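Local atomic coordinates of CRISPR-associated protein Cse2 (PDB entry 2ZCA), a protein that belongs to the CasB/Cse2 family of the type I-E CRISPR system and probably takes part in adaptive immunity against viruses and plasmids. Residues E58-Y69 against F128-L136; L71-L82 against A118-A129. All coordinates share one frame; numbering follows the deposited sequence.

Both contacts lie within the all-helical Cse2 family region and share F128 and A129 at the start of helix 128-136. Contact 1 packs that helix against helix 56-71, its centre about 4 Å from the centre of the chain; contact 2 joins the loop after helix 56-71 to the end of helix 111-121 and the loop leading into helix 128-136, with its centre about 12 Å from that of contact 1. They touch directly: Y69 O lies 2.7 Å from G74 N, a probable hydrogen bond, and L68 CD1 packs 3.9 Å from V119 CG2. Contact 1 is almost wholly apolar, whereas contact 2 is rich in polar bonds to backbone carbonyls.

Contact 1. Residues E58-Y69 against F128-L136; sequences EREAHYLVAALY and FARLLDDLL
The ring of F128 lies against the end of helix 56-71, with Y69 CA over one face, 3.9 Å from the ring centroid. I126 CG1 covers the opposite face. The ring of Y69 turns its edge toward the F128 face in an edge-to-face pair, centroids 5.5 Å apart and planes at 70°; Y69 CD2 meets F128 CD2. The remote end of F128 passes L68, whose CB lies 4.0 Å from F128 CE1.

At the other end the flat group is the imidazole of H62. L132 CD2 sits over one of its faces in a CH-pi contact, 4.0 Å from the centroid and offset toward the rim. The ring's rotation is fixed from its own helix: H62 ND1 donates to E58 O at 2.8 Å, nearly straight at 170°, with the acceptor in the ring plane. E58 O also takes the backbone bond from H62 N, so two donors grip it from opposite faces of its carbonyl plane.

Between the rings the interface is aliphatic. V65 is a knob in a hole formed by F128, L131, L132 and L135. Its CG2 branch, anti to the carbonyl carbon, meets L132 CD1 at 3.8 Å, while CG1 faces the start of the opposing helix at F128. A61, with just a methyl group, lets L135 CD2 come to 3.7 Å from A61 CA, and L136 CD2 closes the end against E58 CB. The carboxylate of E58 turns to R55 N instead.

L115 of helix 111-121 packs on L64 and L68, and F7 of helix 3-15 on L132. The two segments run nearly antiparallel, their axes 9.4 Å apart at 152°: a helix pair in the hydrophobic core of this all-helical Cse2 fold, with V65 as its single knob.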
loop_
_atom_site.group_PDB
_atom_site.type_symbol
_atom_site.label_atom_id
_atom_site.label_comp_id
_atom_site.label_asym_id
_atom_site.label_seq_id
_atom_site.Cartn_x
_atom_site.Cartn_y
_atom_site.Cartn_z
ATOM N N GLU A 58 -10.492 -7.332 -0.829
ATOM C CA GLU A 58 -9.428 -7.290 -1.823
ATOM C C GLU A 58 -9.537 -6.033 -2.685
ATOM O O GLU A 58 -8.525 -5.462 -3.085
ATOM C CB GLU A 58 -9.473 -8.546 -2.694
ATOM C CG GLU A 58 -9.285 -9.830 -1.898
ATOM C CD GLU A 58 -9.342 -11.071 -2.764
ATOM O OE1 GLU A 58 -10.363 -11.272 -3.454
ATOM O OE2 GLU A 58 -8.364 -11.851 -2.751
ATOM N N ARG A 59 -10.762 -5.607 -2.986
ATOM C CA ARG A 59 -10.933 -4.387 -3.769
ATOM C C ARG A 59 -10.380 -3.228 -2.938
ATOM O O ARG A 59 -9.651 -2.374 -3.441
ATOM C CB ARG A 59 -12.414 -4.129 -4.079
ATOM C CG ARG A 59 -13.022 -5.072 -5.110
ATOM C CD ARG A 59 -14.407 -4.590 -5.548
ATOM N NE ARG A 59 -15.448 -4.966 -4.599
ATOM C CZ ARG A 59 -16.068 -6.143 -4.597
ATOM N NH1 ARG A 59 -15.760 -7.060 -5.502
ATOM N NH2 ARG A 59 -16.990 -6.405 -3.685
ATOM N N GLU A 60 -10.727 -3.217 -1.655
ATOM C CA GLU A 60 -10.271 -2.159 -0.758
ATOM C C GLU A 60 -8.743 -2.111 -0.696
ATOM O O GLU A 60 -8.153 -1.034 -0.599
ATOM C CB GLU A 60 -10.875 -2.366 0.632
ATOM C CG GLU A 60 -12.400 -2.423 0.592
ATOM C CD GLU A 60 -13.034 -2.667 1.947
ATOM O OE1 GLU A 60 -12.420 -3.365 2.777
ATOM O OE2 GLU A 60 -14.161 -2.178 2.173
ATOM N N ALA A 61 -8.101 -3.273 -0.776
ATOM C CA ALA A 61 -6.639 -3.319 -0.747
ATOM C C ALA A 61 -6.091 -2.549 -1.945
ATOM O O ALA A 61 -5.132 -1.788 -1.817
ATOM C CB ALA A 61 -6.149 -4.761 -0.783
ATOM N N HIS A 62 -6.701 -2.747 -3.112
ATOM C CA HIS A 62 -6.259 -2.045 -4.314
ATOM C C HIS A 62 -6.435 -0.534 -4.166
ATOM O O HIS A 62 -5.551 0.242 -4.536
ATOM C CB HIS A 62 -7.036 -2.522 -5.547
ATOM C CG HIS A 62 -6.648 -3.887 -6.024
ATOM N ND1 HIS A 62 -7.027 -5.041 -5.376
ATOM C CD2 HIS A 62 -5.940 -4.282 -7.110
ATOM C CE1 HIS A 62 -6.576 -6.089 -6.043
ATOM N NE2 HIS A 62 -5.913 -5.655 -7.100
ATOM N N TYR A 63 -7.581 -0.114 -3.637
ATOM C CA TYR A 63 -7.830 1.314 -3.455
ATOM C C TYR A 63 -6.826 1.942 -2.501
ATOM O O TYR A 63 -6.362 3.060 -2.728
ATOM C CB TYR A 63 -9.248 1.553 -2.931
ATOM C CG TYR A 63 -10.302 1.546 -4.018
ATOM C CD1 TYR A 63 -10.472 2.647 -4.856
ATOM C CD2 TYR A 63 -11.100 0.425 -4.230
ATOM C CE1 TYR A 63 -11.410 2.633 -5.884
ATOM C CE2 TYR A 63 -12.038 0.399 -5.254
ATOM C CZ TYR A 63 -12.186 1.507 -6.077
ATOM O OH TYR A 63 -13.104 1.478 -7.101
ATOM N N LEU A 64 -6.490 1.233 -1.429
ATOM C CA LEU A 64 -5.542 1.782 -0.468
ATOM C C LEU A 64 -4.149 1.908 -1.079
ATOM O O LEU A 64 -3.467 2.913 -0.874
ATOM C CB LEU A 64 -5.494 0.922 0.806
ATOM C CG LEU A 64 -4.511 1.363 1.902
ATOM C CD1 LEU A 64 -4.780 2.803 2.310
ATOM C CD2 LEU A 64 -4.647 0.441 3.108
ATOM N N VAL A 65 -3.725 0.897 -1.834
ATOM C CA VAL A 65 -2.409 0.942 -2.465
ATOM C C VAL A 65 -2.334 2.063 -3.502
ATOM O O VAL A 65 -1.309 2.726 -3.625
ATOM C CB VAL A 65 -2.048 -0.412 -3.113
ATOM C CG1 VAL A 65 -0.788 -0.274 -3.963
ATOM C CG2 VAL A 65 -1.820 -1.453 -2.018
ATOM N N ALA A 66 -3.414 2.282 -4.248
ATOM C CA ALA A 66 -3.423 3.359 -5.231
ATOM C C ALA A 66 -3.257 4.692 -4.496
ATOM O O ALA A 66 -2.549 5.584 -4.963
ATOM C CB ALA A 66 -4.740 3.357 -6.018
ATOM N N ALA A 67 -3.920 4.822 -3.349
ATOM C CA ALA A 67 -3.843 6.049 -2.562
ATOM C C ALA A 67 -2.430 6.276 -2.030
ATOM O O ALA A 67 -1.913 7.395 -2.070
ATOM C CB ALA A 67 -4.836 5.998 -1.404
ATOM N N LEU A 68 -1.805 5.215 -1.532
ATOM C CA LEU A 68 -0.452 5.332 -0.994
ATOM C C LEU A 68 0.559 5.576 -2.110
ATOM O O LEU A 68 1.570 6.258 -1.913
ATOM C CB LEU A 68 -0.101 4.071 -0.196
ATOM C CG LEU A 68 -1.007 3.885 1.030
ATOM C CD1 LEU A 68 -0.765 2.528 1.669
ATOM C CD2 LEU A 68 -0.750 5.010 2.032
ATOM N N TYR A 69 0.279 5.020 -3.282
ATOM C CA TYR A 69 1.141 5.197 -4.447
ATOM C C TYR A 69 1.123 6.678 -4.825
ATOM O O TYR A 69 2.159 7.270 -5.114
ATOM C CB TYR A 69 0.619 4.318 -5.593
ATOM C CG TYR A 69 1.301 4.487 -6.935
ATOM C CD1 TYR A 69 0.878 5.462 -7.843
ATOM C CD2 TYR A 69 2.326 3.630 -7.323
ATOM C CE1 TYR A 69 1.458 5.566 -9.112
ATOM C CE2 TYR A 69 2.912 3.726 -8.583
ATOM C CZ TYR A 69 2.474 4.693 -9.474
ATOM O OH TYR A 69 3.047 4.768 -10.725
ATOM N N PHE A 128 5.605 -1.022 -4.198
ATOM C CA PHE A 128 4.146 -1.049 -4.167
ATOM C C PHE A 128 3.538 -2.340 -4.695
ATOM O O PHE A 128 2.384 -2.653 -4.406
ATOM C CB PHE A 128 3.597 0.162 -4.926
ATOM C CG PHE A 128 3.731 1.447 -4.163
ATOM C CD1 PHE A 128 2.876 1.731 -3.102
ATOM C CD2 PHE A 128 4.738 2.355 -4.470
ATOM C CE1 PHE A 128 3.023 2.901 -2.354
ATOM C CE2 PHE A 128 4.893 3.530 -3.726
ATOM C CZ PHE A 128 4.036 3.801 -2.670
ATOM N N ALA A 129 4.315 -3.097 -5.461
ATOM C CA ALA A 129 3.840 -4.367 -5.982
ATOM C C ALA A 129 3.778 -5.346 -4.810
ATOM O O ALA A 129 2.767 -6.013 -4.597
ATOM C CB ALA A 129 4.788 -4.881 -7.060
ATOM N N ARG A 130 4.861 -5.421 -4.044
ATOM C CA ARG A 130 4.897 -6.311 -2.885
ATOM C C ARG A 130 3.918 -5.814 -1.827
ATOM O O ARG A 130 3.320 -6.602 -1.101
ATOM C CB ARG A 130 6.317 -6.388 -2.294
ATOM C CG ARG A 130 6.443 -7.297 -1.065
ATOM C CD ARG A 130 5.840 -8.693 -1.294
ATOM N NE ARG A 130 6.548 -9.479 -2.303
ATOM C CZ ARG A 130 7.625 -10.227 -2.067
ATOM N NH1 ARG A 130 8.137 -10.303 -0.845
ATOM N NH2 ARG A 130 8.184 -10.912 -3.057
ATOM N N LEU A 131 3.741 -4.500 -1.737
ATOM C CA LEU A 131 2.809 -3.966 -0.753
ATOM C C LEU A 131 1.393 -4.501 -1.000
ATOM O O LEU A 131 0.711 -4.917 -0.064
ATOM C CB LEU A 131 2.803 -2.432 -0.785
ATOM C CG LEU A 131 1.885 -1.783 0.258
ATOM C CD1 LEU A 131 2.278 -2.262 1.657
ATOM C CD2 LEU A 131 1.981 -0.262 0.170
ATOM N N LEU A 132 0.949 -4.500 -2.253
ATOM C CA LEU A 132 -0.391 -5.002 -2.548
ATOM C C LEU A 132 -0.470 -6.515 -2.342
ATOM O O LEU A 132 -1.423 -7.011 -1.748
ATOM C CB LEU A 132 -0.811 -4.659 -3.981
ATOM C CG LEU A 132 -2.176 -5.227 -4.389
ATOM C CD1 LEU A 132 -3.256 -4.700 -3.447
ATOM C CD2 LEU A 132 -2.488 -4.854 -5.830
ATOM N N ASP A 133 0.521 -7.250 -2.834
ATOM C CA ASP A 133 0.498 -8.698 -2.660
ATOM C C ASP A 133 0.413 -9.050 -1.183
ATOM O O ASP A 133 -0.260 -10.011 -0.801
ATOM C CB ASP A 133 1.742 -9.352 -3.272
ATOM C CG ASP A 133 1.713 -9.356 -4.788
ATOM O OD1 ASP A 133 0.630 -9.591 -5.360
ATOM O OD2 ASP A 133 2.774 -9.143 -5.407
ATOM N N ASP A 134 1.100 -8.270 -0.353
ATOM C CA ASP A 134 1.092 -8.516 1.082
ATOM C C ASP A 134 -0.239 -8.134 1.728
ATOM O O ASP A 134 -0.777 -8.884 2.538
ATOM C CB ASP A 134 2.238 -7.761 1.763
ATOM C CG ASP A 134 3.599 -8.333 1.419
ATOM O OD1 ASP A 134 3.652 -9.493 0.953
ATOM O OD2 ASP A 134 4.613 -7.630 1.629
ATOM N N LEU A 135 -0.774 -6.973 1.365
ATOM C CA LEU A 135 -2.042 -6.527 1.935
ATOM C C LEU A 135 -3.165 -7.508 1.576
ATOM O O LEU A 135 -4.057 -7.778 2.381
ATOM C CB LEU A 135 -2.372 -5.118 1.427
ATOM C CG LEU A 135 -3.587 -4.414 2.044
ATOM C CD1 LEU A 135 -3.453 -4.363 3.564
ATOM C CD2 LEU A 135 -3.697 -3.009 1.467
ATOM N N LEU A 136 -3.113 -8.047 0.365
ATOM C CA LEU A 136 -4.122 -9.002 -0.075
ATOM C C LEU A 136 -4.132 -10.269 0.781
ATOM O O LEU A 136 -5.165 -10.923 0.920
ATOM C CB LEU A 136 -3.881 -9.380 -1.538
ATOM C CG LEU A 136 -4.279 -8.333 -2.579
ATOM C CD1 LEU A 136 -3.730 -8.715 -3.951
ATOM C CD2 LEU A 136 -5.798 -8.231 -2.620
#

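Contact 2. Residues L71-L82 against A118-A129; sequences LKDGDHQVGRTL and AVALVEGGIDFA
K72 NZ and R80 NH1 each donate to two carbonyls of the loop after helix 111-121. K72 NZ donates to V122 O at 2.8 Å and to G124 O at 3.0 Å; a bend at chi2 (-75°) swings the chain over V119 to get there. R80 is extended from CG to NE, and its NH1 meets G125 O at 2.7 Å in the guanidinium plane and E123 O at 2.8 Å. Its NH2 has a salt bridge to E88.

D127, the N-cap residue of helix 128-136, uses both carboxylate oxygens. OD2 takes G79 N at 2.9 Å on its anti side, within the type II turn from Q77 to R80, while OD1 caps the helix, accepting from R130 N and weakly from A129 N, and takes a further weak bond from H76 NE2. Backbone bonds Q77 N to I126 O and D127 N to R80 O tie the loops together, and one water links L82 N to D127 O.

Further out, L82 splays its two methyls: CD1 meets V122 CG1 at 3.9 Å, and CD2 touches both A118 CB and V119 CG2. K72 CB touches the edge of the F128 ring at CZ, 3.9 Å away.

The positive groups of K72 and R80 are thus spent largely on backbone carbonyl oxygens, holding the 122-125 loop in shape, and the D127 carboxylate couples the start of helix 128-136 to the 76-79 loop.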
loop_
_atom_site.group_PDB
_atom_site.type_symbol
_atom_site.label_atom_id
_atom_site.label_comp_id
_atom_site.label_asym_id
_atom_site.label_seq_id
_atom_site.Cartn_x
_atom_site.Cartn_y
_atom_site.Cartn_z
ATOM N N LEU A 71 0.364 9.198 -2.820
ATOM C CA LEU A 71 0.992 9.948 -1.735
ATOM C C LEU A 71 2.497 10.057 -1.971
ATOM O O LEU A 71 3.110 11.096 -1.693
ATOM C CB LEU A 71 0.729 9.260 -0.388
ATOM C CG LEU A 71 1.433 9.848 0.843
ATOM C CD1 LEU A 71 0.914 11.256 1.111
ATOM C CD2 LEU A 71 1.193 8.952 2.056
ATOM N N LYS A 72 3.082 8.980 -2.492
ATOM C CA LYS A 72 4.512 8.931 -2.774
ATOM C C LYS A 72 4.806 9.339 -4.217
ATOM O O LYS A 72 5.908 9.127 -4.728
ATOM C CB LYS A 72 5.049 7.519 -2.500
ATOM C CG LYS A 72 5.208 7.192 -1.016
ATOM C CD LYS A 72 6.426 7.909 -0.430
ATOM C CE LYS A 72 6.581 7.643 1.064
ATOM N NZ LYS A 72 7.801 8.293 1.622
ATOM N N ASP A 73 3.807 9.928 -4.864
ATOM C CA ASP A 73 3.936 10.388 -6.244
ATOM C C ASP A 73 4.437 9.291 -7.185
ATOM O O ASP A 73 5.227 9.547 -8.097
ATOM C CB ASP A 73 4.871 11.601 -6.297
ATOM C CG ASP A 73 4.643 12.458 -7.524
ATOM O OD1 ASP A 73 3.476 12.839 -7.767
ATOM O OD2 ASP A 73 5.625 12.754 -8.239
ATOM N N GLY A 74 3.974 8.065 -6.950
ATOM C CA GLY A 74 4.358 6.939 -7.784
ATOM C C GLY A 74 5.805 6.486 -7.709
ATOM O O GLY A 74 6.286 5.796 -8.606
ATOM N N ASP A 75 6.508 6.857 -6.646
ATOM C CA ASP A 75 7.906 6.456 -6.515
ATOM C C ASP A 75 8.035 5.003 -6.070
ATOM O O ASP A 75 8.265 4.706 -4.896
ATOM C CB ASP A 75 8.639 7.381 -5.538
ATOM C CG ASP A 75 10.132 7.084 -5.462
ATOM O OD1 ASP A 75 10.680 6.505 -6.425
ATOM O OD2 ASP A 75 10.760 7.446 -4.448
ATOM N N HIS A 76 7.879 4.097 -7.026
ATOM C CA HIS A 76 7.987 2.670 -6.751
ATOM C C HIS A 76 9.449 2.235 -6.799
ATOM O O HIS A 76 10.131 2.430 -7.804
ATOM C CB HIS A 76 7.168 1.874 -7.768
ATOM C CG HIS A 76 7.418 0.400 -7.720
ATOM N ND1 HIS A 76 8.230 -0.249 -8.625
ATOM C CD2 HIS A 76 6.998 -0.546 -6.846
ATOM C CE1 HIS A 76 8.301 -1.531 -8.312
ATOM N NE2 HIS A 76 7.561 -1.737 -7.237
ATOM N N GLN A 77 9.925 1.661 -5.699
ATOM C CA GLN A 77 11.300 1.187 -5.601
ATOM C C GLN A 77 11.270 -0.317 -5.364
ATOM O O GLN A 77 11.099 -0.772 -4.232
ATOM C CB GLN A 77 12.017 1.873 -4.437
ATOM C CG GLN A 77 12.183 3.379 -4.582
ATOM C CD GLN A 77 13.156 3.763 -5.684
ATOM O OE1 GLN A 77 14.242 3.192 -5.795
ATOM N NE2 GLN A 77 12.777 4.747 -6.496
ATOM N N VAL A 78 11.424 -1.088 -6.434
ATOM C CA VAL A 78 11.402 -2.540 -6.323
ATOM C C VAL A 78 12.446 -3.023 -5.322
ATOM O O VAL A 78 13.596 -2.584 -5.347
ATOM C CB VAL A 78 11.659 -3.212 -7.697
ATOM C CG1 VAL A 78 12.976 -2.733 -8.274
ATOM C CG2 VAL A 78 11.663 -4.730 -7.542
ATOM N N GLY A 79 12.035 -3.913 -4.426
ATOM C CA GLY A 79 12.963 -4.436 -3.440
ATOM C C GLY A 79 12.975 -3.700 -2.111
ATOM O O GLY A 79 13.301 -4.290 -1.077
ATOM N N ARG A 80 12.634 -2.415 -2.126
ATOM C CA ARG A 80 12.607 -1.641 -0.893
ATOM C C ARG A 80 11.216 -1.744 -0.288
ATOM O O ARG A 80 10.363 -0.886 -0.516
ATOM C CB ARG A 80 12.955 -0.173 -1.163
ATOM C CG ARG A 80 13.081 0.653 0.114
ATOM C CD ARG A 80 13.875 1.929 -0.112
ATOM N NE ARG A 80 14.188 2.604 1.145
ATOM C CZ ARG A 80 13.454 3.569 1.690
ATOM N NH1 ARG A 80 12.349 3.989 1.089
ATOM N NH2 ARG A 80 13.833 4.120 2.837
ATOM N N THR A 81 10.990 -2.803 0.482
ATOM C CA THR A 81 9.685 -3.025 1.102
ATOM C C THR A 81 9.425 -2.028 2.212
ATOM O O THR A 81 10.357 -1.419 2.745
ATOM C CB THR A 81 9.581 -4.438 1.700
ATOM O OG1 THR A 81 10.496 -4.557 2.794
ATOM C CG2 THR A 81 9.910 -5.485 0.651
ATOM N N LEU A 82 8.153 -1.860 2.564
ATOM C CA LEU A 82 7.791 -0.937 3.624
ATOM C C LEU A 82 8.522 -1.308 4.911
ATOM O O LEU A 82 8.983 -0.433 5.639
ATOM C CB LEU A 82 6.275 -0.955 3.862
ATOM C CG LEU A 82 5.769 -0.051 4.994
ATOM C CD1 LEU A 82 6.287 1.373 4.807
ATOM C CD2 LEU A 82 4.248 -0.057 5.008
ATOM N N ALA A 118 2.313 4.616 8.301
ATOM C CA ALA A 118 3.647 4.049 8.100
ATOM C C ALA A 118 4.291 4.516 6.794
ATOM O O ALA A 118 5.483 4.813 6.753
ATOM C CB ALA A 118 3.574 2.537 8.125
ATOM N N VAL A 119 3.506 4.561 5.723
ATOM C CA VAL A 119 4.024 5.011 4.439
ATOM C C VAL A 119 4.374 6.496 4.527
ATOM O O VAL A 119 5.387 6.936 3.989
ATOM C CB VAL A 119 2.986 4.768 3.305
ATOM C CG1 VAL A 119 3.466 5.381 2.000
ATOM C CG2 VAL A 119 2.777 3.276 3.118
ATOM N N ALA A 120 3.542 7.267 5.222
ATOM C CA ALA A 120 3.787 8.700 5.366
ATOM C C ALA A 120 5.012 8.964 6.239
ATOM O O ALA A 120 5.652 10.011 6.139
ATOM C CB ALA A 120 2.560 9.380 5.972
ATOM N N LEU A 121 5.335 7.999 7.091
ATOM C CA LEU A 121 6.460 8.123 8.006
ATOM C C LEU A 121 7.819 7.868 7.354
ATOM O O LEU A 121 8.797 8.549 7.667
ATOM C CB LEU A 121 6.268 7.153 9.175
ATOM C CG LEU A 121 7.268 7.199 10.330
ATOM C CD1 LEU A 121 7.259 8.578 10.976
ATOM C CD2 LEU A 121 6.892 6.133 11.349
ATOM N N VAL A 122 7.888 6.897 6.449
ATOM C CA VAL A 122 9.162 6.579 5.814
ATOM C C VAL A 122 9.613 7.595 4.776
ATOM O O VAL A 122 8.810 8.355 4.232
ATOM C CB VAL A 122 9.143 5.181 5.150
ATOM C CG1 VAL A 122 8.721 4.129 6.173
ATOM C CG2 VAL A 122 8.216 5.175 3.947
ATOM N N GLU A 123 10.916 7.608 4.517
ATOM C CA GLU A 123 11.490 8.514 3.538
ATOM C C GLU A 123 11.677 7.741 2.233
ATOM O O GLU A 123 12.033 6.562 2.248
ATOM C CB GLU A 123 12.856 9.025 4.014
ATOM C CG GLU A 123 12.956 9.371 5.502
ATOM C CD GLU A 123 12.175 10.614 5.891
ATOM O OE1 GLU A 123 10.990 10.494 6.270
ATOM O OE2 GLU A 123 12.754 11.720 5.814
ATOM N N GLY A 124 11.422 8.400 1.108
ATOM C CA GLY A 124 11.610 7.760 -0.181
ATOM C C GLY A 124 10.576 6.755 -0.649
ATOM O O GLY A 124 9.540 6.551 -0.013
ATOM N N GLY A 125 10.883 6.111 -1.772
ATOM C CA GLY A 125 9.976 5.142 -2.359
ATOM C C GLY A 125 10.036 3.741 -1.783
ATOM O O GLY A 125 11.006 3.357 -1.126
ATOM N N ILE A 126 8.979 2.978 -2.040
ATOM C CA ILE A 126 8.871 1.605 -1.571
ATOM C C ILE A 126 8.316 0.724 -2.683
ATOM O O ILE A 126 7.881 1.223 -3.726
ATOM C CB ILE A 126 7.945 1.507 -0.338
ATOM C CG1 ILE A 126 6.545 2.008 -0.693
ATOM C CG2 ILE A 126 8.527 2.319 0.809
ATOM C CD1 ILE A 126 5.518 1.786 0.412
ATOM N N ASP A 127 8.337 -0.586 -2.456
ATOM C CA ASP A 127 7.850 -1.556 -3.431
ATOM C C ASP A 127 6.336 -1.683 -3.301
ATOM O O ASP A 127 5.842 -2.374 -2.410
ATOM C CB ASP A 127 8.505 -2.924 -3.184
ATOM C CG ASP A 127 8.278 -3.908 -4.327
ATOM O OD1 ASP A 127 7.166 -3.936 -4.891
ATOM O OD2 ASP A 127 9.213 -4.672 -4.653
ATOM N N PHE A 128 5.605 -1.022 -4.198
ATOM C CA PHE A 128 4.146 -1.049 -4.167
ATOM C C PHE A 128 3.538 -2.340 -4.695
ATOM O O PHE A 128 2.384 -2.653 -4.406
ATOM C CB PHE A 128 3.597 0.162 -4.926
ATOM C CG PHE A 128 3.731 1.447 -4.163
ATOM C CD1 PHE A 128 2.876 1.731 -3.102
ATOM C CD2 PHE A 128 4.738 2.355 -4.470
ATOM C CE1 PHE A 128 3.023 2.901 -2.354
ATOM C CE2 PHE A 128 4.893 3.530 -3.726
ATOM C CZ PHE A 128 4.036 3.801 -2.670
ATOM N N ALA A 129 4.315 -3.097 -5.461
ATOM C CA ALA A 129 3.840 -4.367 -5.982
ATOM C C ALA A 129 3.778 -5.346 -4.810
ATOM O O ALA A 129 2.767 -6.013 -4.597
ATOM C CB ALA A 129 4.788 -4.881 -7.060
HETATM O O HOH W 1 12.764 5.516 5.511
HETATM O O HOH W 2 6.476 -2.859 0.369
#